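Local structure of acyl-coenzyme A oxidase (Caenorhabditis elegans, 5K3H) at residues B[301-306]-B[616-621]; B[503-508]-B[582-587]. The protein catalyses the FAD-dependent desaturation of acyl-CoA substrates to (2E)-enoyl-CoA with release of hydrogen peroxide, the first step of peroxisomal beta-oxidation. All blocks are in the same frame, centred on the assembly; numbering follows the deposited sequence.

Both contacts join segments from different parts of the helical portion of the acyl-CoA oxidase chain. The centre of interaction 1, between 301-306 and 616-621, lies about 12 Å from the centre of the chain; this contact is buried and wholly apolar. The centre of interaction 2, between 503-508 and 582-587, is about 31 Å from the chain centre, in a charged contact at the dimer interface. Their centres are about 37 Å apart and their nearest atoms about 23 Å, with interaction 2 nested in the sequence between the two segments of interaction 1. Only interaction 2 approaches an annotated site: Glu584 lies about 5 Å, side chain to side chain, from the ATP-binding residue Tyr581.

Interaction 1: residues B[301-306]-B[616-621]; sequences GQAIML and DSWEFS
A helix-to-loop contact in the buried helical core brings Ala303 and Ile304, near the start of helix 300-319, against Trp618 and Phe620 in the connection between helices 590-616 and 622-625. The six-membered end of the indole does most of the touching. Ile304 CG1 meets its edge near the ring plane, 3.8 Å from Trp618 CZ3, while Ala303 CB approaches Trp618 CH2 obliquely at 4.1 Å. The other branch of Ile304 serves the second aromatic: chi1 of -76° sets CG1 anti to the carbonyl carbon, which leaves CG2 anti to the backbone N, 4.1 Å from Phe620 CZ. The carbonyl oxygen of Trp618 lies 3.7 Å above one face of the Phe620 ring, displaced toward the rim, and is hydrogen-bonded by Tyr35. Replacing Trp618 by an alanine is likely to open a gap beside Ala303 and Ile304, with CG1 losing its aromatic neighbour. A type I beta turn from Asp616 to Glu619, closed by Glu619 N to Asp616 O at 2.8 Å, carries the chain out of the preceding helix. Positive phi at Glu619 and the N-cap at Ser621 complete this interhelical loop, packed by its aromatic side chains on the C-alpha1 helix.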
loop_
_atom_site.group_PDB
_atom_site.type_symbol
_atom_site.label_atom_id
_atom_site.label_comp_id
_atom_site.label_asym_id
_atom_site.label_seq_id
_atom_site.Cartn_x
_atom_site.Cartn_y
_atom_site.Cartn_z
ATOM N N GLY B 301 0.874 -16.677 9.021
ATOM C CA GLY B 301 1.871 -15.846 8.377
ATOM C C GLY B 301 1.453 -14.392 8.327
ATOM O O GLY B 301 2.267 -13.494 8.550
ATOM N N GLN B 302 0.170 -14.139 8.054
ATOM C CA GLN B 302 -0.331 -12.770 7.994
ATOM C C GLN B 302 -0.256 -12.092 9.360
ATOM O O GLN B 302 0.110 -10.914 9.453
ATOM C CB GLN B 302 -1.772 -12.772 7.478
ATOM C CG GLN B 302 -1.962 -13.216 6.010
ATOM C CD GLN B 302 -1.409 -12.216 5.008
ATOM O OE1 GLN B 302 -1.599 -11.015 5.152
ATOM N NE2 GLN B 302 -0.730 -12.707 3.986
ATOM N N ALA B 303 -0.592 -12.818 10.426
ATOM C CA ALA B 303 -0.559 -12.240 11.765
ATOM C C ALA B 303 0.857 -11.880 12.169
ATOM O O ALA B 303 1.081 -10.867 12.845
ATOM C CB ALA B 303 -1.164 -13.226 12.774
ATOM N N ILE B 304 1.822 -12.718 11.780
ATOM C CA ILE B 304 3.227 -12.458 12.069
ATOM C C ILE B 304 3.711 -11.237 11.303
ATOM O O ILE B 304 4.371 -10.357 11.870
ATOM C CB ILE B 304 4.057 -13.731 11.780
ATOM C CG1 ILE B 304 3.842 -14.734 12.931
ATOM C CG2 ILE B 304 5.542 -13.422 11.583
ATOM C CD1 ILE B 304 4.423 -16.070 12.753
ATOM N N MET B 305 3.360 -11.136 10.016
ATOM C CA MET B 305 3.746 -9.952 9.252
ATOM C C MET B 305 3.161 -8.696 9.863
ATOM O O MET B 305 3.848 -7.681 9.977
ATOM C CB MET B 305 3.269 -10.048 7.810
ATOM C CG MET B 305 3.632 -11.322 7.123
ATOM S SD MET B 305 5.284 -11.240 6.474
ATOM C CE MET B 305 4.787 -11.432 4.806
ATOM N N LEU B 306 1.866 -8.726 10.203
ATOM C CA LEU B 306 1.241 -7.565 10.829
ATOM C C LEU B 306 1.949 -7.235 12.118
ATOM O O LEU B 306 2.301 -6.081 12.364
ATOM C CB LEU B 306 -0.260 -7.819 11.051
ATOM C CG LEU B 306 -1.194 -6.709 11.579
ATOM C CD1 LEU B 306 -1.061 -5.406 10.837
ATOM C CD2 LEU B 306 -2.648 -7.160 11.546
ATOM N N ASP B 616 6.157 -7.191 22.111
ATOM C CA ASP B 616 7.338 -7.941 22.533
ATOM C C ASP B 616 7.035 -9.418 22.739
ATOM O O ASP B 616 7.931 -10.250 22.609
ATOM C CB ASP B 616 7.914 -7.415 23.846
ATOM C CG ASP B 616 8.658 -6.124 23.694
ATOM O OD1 ASP B 616 9.169 -5.822 22.585
ATOM O OD2 ASP B 616 8.792 -5.429 24.739
ATOM N N SER B 617 5.806 -9.753 23.133
ATOM C CA SER B 617 5.470 -11.142 23.424
ATOM C C SER B 617 5.574 -12.038 22.202
ATOM O O SER B 617 5.595 -13.263 22.355
ATOM C CB SER B 617 4.077 -11.235 24.038
ATOM O OG SER B 617 4.038 -10.579 25.305
ATOM N N TRP B 618 5.585 -11.475 20.990
ATOM C CA TRP B 618 5.824 -12.305 19.814
ATOM C C TRP B 618 7.288 -12.717 19.684
ATOM O O TRP B 618 7.599 -13.599 18.873
ATOM C CB TRP B 618 5.367 -11.561 18.573
ATOM C CG TRP B 618 3.917 -11.417 18.555
ATOM C CD1 TRP B 618 3.171 -10.620 19.363
ATOM C CD2 TRP B 618 3.009 -12.077 17.684
ATOM N NE1 TRP B 618 1.839 -10.749 19.057
ATOM C CE2 TRP B 618 1.716 -11.640 18.022
ATOM C CE3 TRP B 618 3.159 -12.988 16.641
ATOM C CZ2 TRP B 618 0.580 -12.080 17.351
ATOM C CZ3 TRP B 618 2.019 -13.430 15.973
ATOM C CH2 TRP B 618 0.750 -12.969 16.335
ATOM N N GLU B 619 8.172 -12.049 20.424
ATOM C CA GLU B 619 9.575 -12.400 20.591
ATOM C C GLU B 619 10.279 -12.595 19.247
ATOM O O GLU B 619 10.728 -13.687 18.897
ATOM C CB GLU B 619 9.680 -13.615 21.510
ATOM C CG GLU B 619 9.208 -13.253 22.904
ATOM C CD GLU B 619 9.444 -14.336 23.887
ATOM O OE1 GLU B 619 9.343 -15.524 23.499
ATOM O OE2 GLU B 619 9.750 -14.005 25.044
ATOM N N PHE B 620 10.372 -11.478 18.511
ATOM C CA PHE B 620 11.157 -11.396 17.280
ATOM C C PHE B 620 12.516 -10.775 17.584
ATOM O O PHE B 620 12.591 -9.626 18.044
ATOM C CB PHE B 620 10.450 -10.559 16.225
ATOM C CG PHE B 620 9.083 -11.038 15.889
ATOM C CD1 PHE B 620 8.855 -12.377 15.561
ATOM C CD2 PHE B 620 8.019 -10.162 15.869
ATOM C CE1 PHE B 620 7.597 -12.822 15.243
ATOM C CE2 PHE B 620 6.756 -10.613 15.556
ATOM C CZ PHE B 620 6.556 -11.945 15.247
ATOM N N SER B 621 13.585 -11.518 17.298
ATOM C CA SER B 621 14.921 -10.958 17.405
ATOM C C SER B 621 15.156 -9.941 16.287
ATOM O O SER B 621 14.438 -9.909 15.282
ATOM C CB SER B 621 15.960 -12.074 17.334
ATOM O OG SER B 621 16.012 -12.626 16.030
#

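Interaction 2: residues B[503-508]-B[582-587]; sequences TLKAAN and ALEDGF
Lys505 and Glu584 face each other in a long salt bridge between helix 489-515 and Glu584 of helix 579-584, part of an intersubunit charge network in the helical C-terminal region of the oxidase. Lys505 NZ stands 4.0 Å from Glu584 OE2, and the two side chains cross at about a right angle. The lysine reaches this far because CG is anti to the backbone N (chi1 178°) and the chain beyond it stays extended. The glutamate is likewise extended beyond CG.

The stronger partners of both charged ends lie in the second subunit, where Asp594 takes a salt bridge from Lys505 NZ and Arg597 pairs with Glu584 OE2, so that acids and bases alternate in this small network. Within the same chain, Arg501, one helical turn before Lys505, bridges to Glu584 OE1, giving the carboxylate a basic partner at each oxygen, and Tyr581, three residues before Glu584, belongs to the ATP site shared between the dimeric partners, which places the network beside the nucleotide.

Just past Glu584 the chain forms a compact turn. Gly586, with positive phi, donates its N to Leu583 O at 2.9 Å. His497 bonds to Asp585 OD2 and stacks on the Phe587 ring, tying the turn back to helix 489-515. Asp585 also closes an Asx turn, in which Phe587 N donates to OD1 of Asp585 at 3.1 Å, approaching from above the carboxylate plane.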
loop_
_atom_site.group_PDB
_atom_site.type_symbol
_atom_site.label_atom_id
_atom_site.label_comp_id
_atom_site.label_asym_id
_atom_site.label_seq_id
_atom_site.Cartn_x
_atom_site.Cartn_y
_atom_site.Cartn_z
ATOM N N THR B 503 -26.697 -10.708 4.761
ATOM C CA THR B 503 -26.769 -11.962 4.016
ATOM C C THR B 503 -28.144 -12.166 3.386
ATOM O O THR B 503 -28.253 -12.521 2.203
ATOM C CB THR B 503 -26.405 -13.128 4.926
ATOM O OG1 THR B 503 -25.024 -13.016 5.279
ATOM C CG2 THR B 503 -26.665 -14.459 4.244
ATOM N N LEU B 504 -29.209 -11.995 4.171
ATOM C CA LEU B 504 -30.547 -12.201 3.624
ATOM C C LEU B 504 -30.909 -11.105 2.618
ATOM O O LEU B 504 -31.578 -11.371 1.607
ATOM C CB LEU B 504 -31.568 -12.249 4.760
ATOM C CG LEU B 504 -31.263 -13.242 5.894
ATOM C CD1 LEU B 504 -32.322 -13.111 6.990
ATOM C CD2 LEU B 504 -31.111 -14.703 5.454
ATOM N N LYS B 505 -30.487 -9.865 2.879
ATOM C CA LYS B 505 -30.793 -8.784 1.950
ATOM C C LYS B 505 -30.162 -9.052 0.588
ATOM O O LYS B 505 -30.844 -9.029 -0.449
ATOM C CB LYS B 505 -30.291 -7.461 2.522
ATOM C CG LYS B 505 -30.517 -6.290 1.601
ATOM C CD LYS B 505 -29.874 -5.009 2.101
ATOM C CE LYS B 505 -30.112 -3.876 1.098
ATOM N NZ LYS B 505 -29.905 -2.554 1.720
ATOM N N ALA B 506 -28.875 -9.407 0.581
ATOM C CA ALA B 506 -28.181 -9.656 -0.675
ATOM C C ALA B 506 -28.742 -10.872 -1.392
ATOM O O ALA B 506 -28.902 -10.852 -2.616
ATOM C CB ALA B 506 -26.689 -9.849 -0.410
ATOM N N ALA B 507 -29.065 -11.935 -0.654
ATOM C CA ALA B 507 -29.638 -13.113 -1.302
ATOM C C ALA B 507 -31.007 -12.796 -1.903
ATOM O O ALA B 507 -31.299 -13.175 -3.046
ATOM C CB ALA B 507 -29.694 -14.284 -0.312
ATOM N N ASN B 508 -31.837 -12.042 -1.180
ATOM C CA ASN B 508 -33.136 -11.665 -1.721
ATOM C C ASN B 508 -33.000 -10.749 -2.926
ATOM O O ASN B 508 -33.860 -10.783 -3.817
ATOM C CB ASN B 508 -33.998 -11.006 -0.654
ATOM C CG ASN B 508 -34.574 -12.013 0.295
ATOM O OD1 ASN B 508 -34.764 -13.175 -0.077
ATOM N ND2 ASN B 508 -34.881 -11.590 1.511
ATOM N N ALA B 582 -25.422 -1.494 11.248
ATOM C CA ALA B 582 -26.119 -1.554 12.534
ATOM C C ALA B 582 -27.198 -0.484 12.636
ATOM O O ALA B 582 -28.253 -0.713 13.241
ATOM C CB ALA B 582 -25.119 -1.419 13.688
ATOM N N LEU B 583 -26.941 0.688 12.050
ATOM C CA LEU B 583 -27.864 1.805 12.125
ATOM C C LEU B 583 -29.009 1.679 11.129
ATOM O O LEU B 583 -30.091 2.229 11.374
ATOM C CB LEU B 583 -27.107 3.114 11.857
ATOM C CG LEU B 583 -26.007 3.581 12.833
ATOM C CD1 LEU B 583 -25.102 4.590 12.158
ATOM C CD2 LEU B 583 -26.607 4.202 14.095
ATOM N N GLU B 584 -28.816 0.958 10.019
ATOM C CA GLU B 584 -29.742 1.112 8.900
ATOM C C GLU B 584 -31.158 0.703 9.272
ATOM O O GLU B 584 -32.125 1.388 8.910
ATOM C CB GLU B 584 -29.286 0.316 7.687
ATOM C CG GLU B 584 -29.316 1.164 6.434
ATOM C CD GLU B 584 -29.061 0.349 5.175
ATOM O OE1 GLU B 584 -28.119 -0.505 5.199
ATOM O OE2 GLU B 584 -29.848 0.537 4.194
ATOM N N ASP B 585 -31.306 -0.403 9.984
ATOM C CA ASP B 585 -32.616 -0.868 10.390
ATOM C C ASP B 585 -33.004 -0.400 11.797
ATOM O O ASP B 585 -33.965 -0.924 12.365
ATOM C CB ASP B 585 -32.642 -2.388 10.352
ATOM C CG ASP B 585 -31.604 -2.999 11.264
ATOM O OD1 ASP B 585 -30.701 -2.275 11.716
ATOM O OD2 ASP B 585 -31.705 -4.202 11.568
ATOM N N GLY B 586 -32.303 0.591 12.348
ATOM C CA GLY B 586 -32.513 0.994 13.725
ATOM C C GLY B 586 -32.100 -0.009 14.785
ATOM O O GLY B 586 -32.487 0.132 15.947
ATOM N N PHE B 587 -31.298 -1.011 14.435
ATOM C CA PHE B 587 -30.871 -1.977 15.444
ATOM C C PHE B 587 -30.002 -1.311 16.507
ATOM O O PHE B 587 -30.001 -1.741 17.666
ATOM C CB PHE B 587 -30.148 -3.157 14.791
ATOM C CG PHE B 587 -30.001 -4.345 15.699
ATOM C CD1 PHE B 587 -31.104 -5.162 15.967
ATOM C CD2 PHE B 587 -28.779 -4.654 16.302
ATOM C CE1 PHE B 587 -30.993 -6.269 16.807
ATOM C CE2 PHE B 587 -28.665 -5.768 17.156
ATOM C CZ PHE B 587 -29.770 -6.568 17.406
#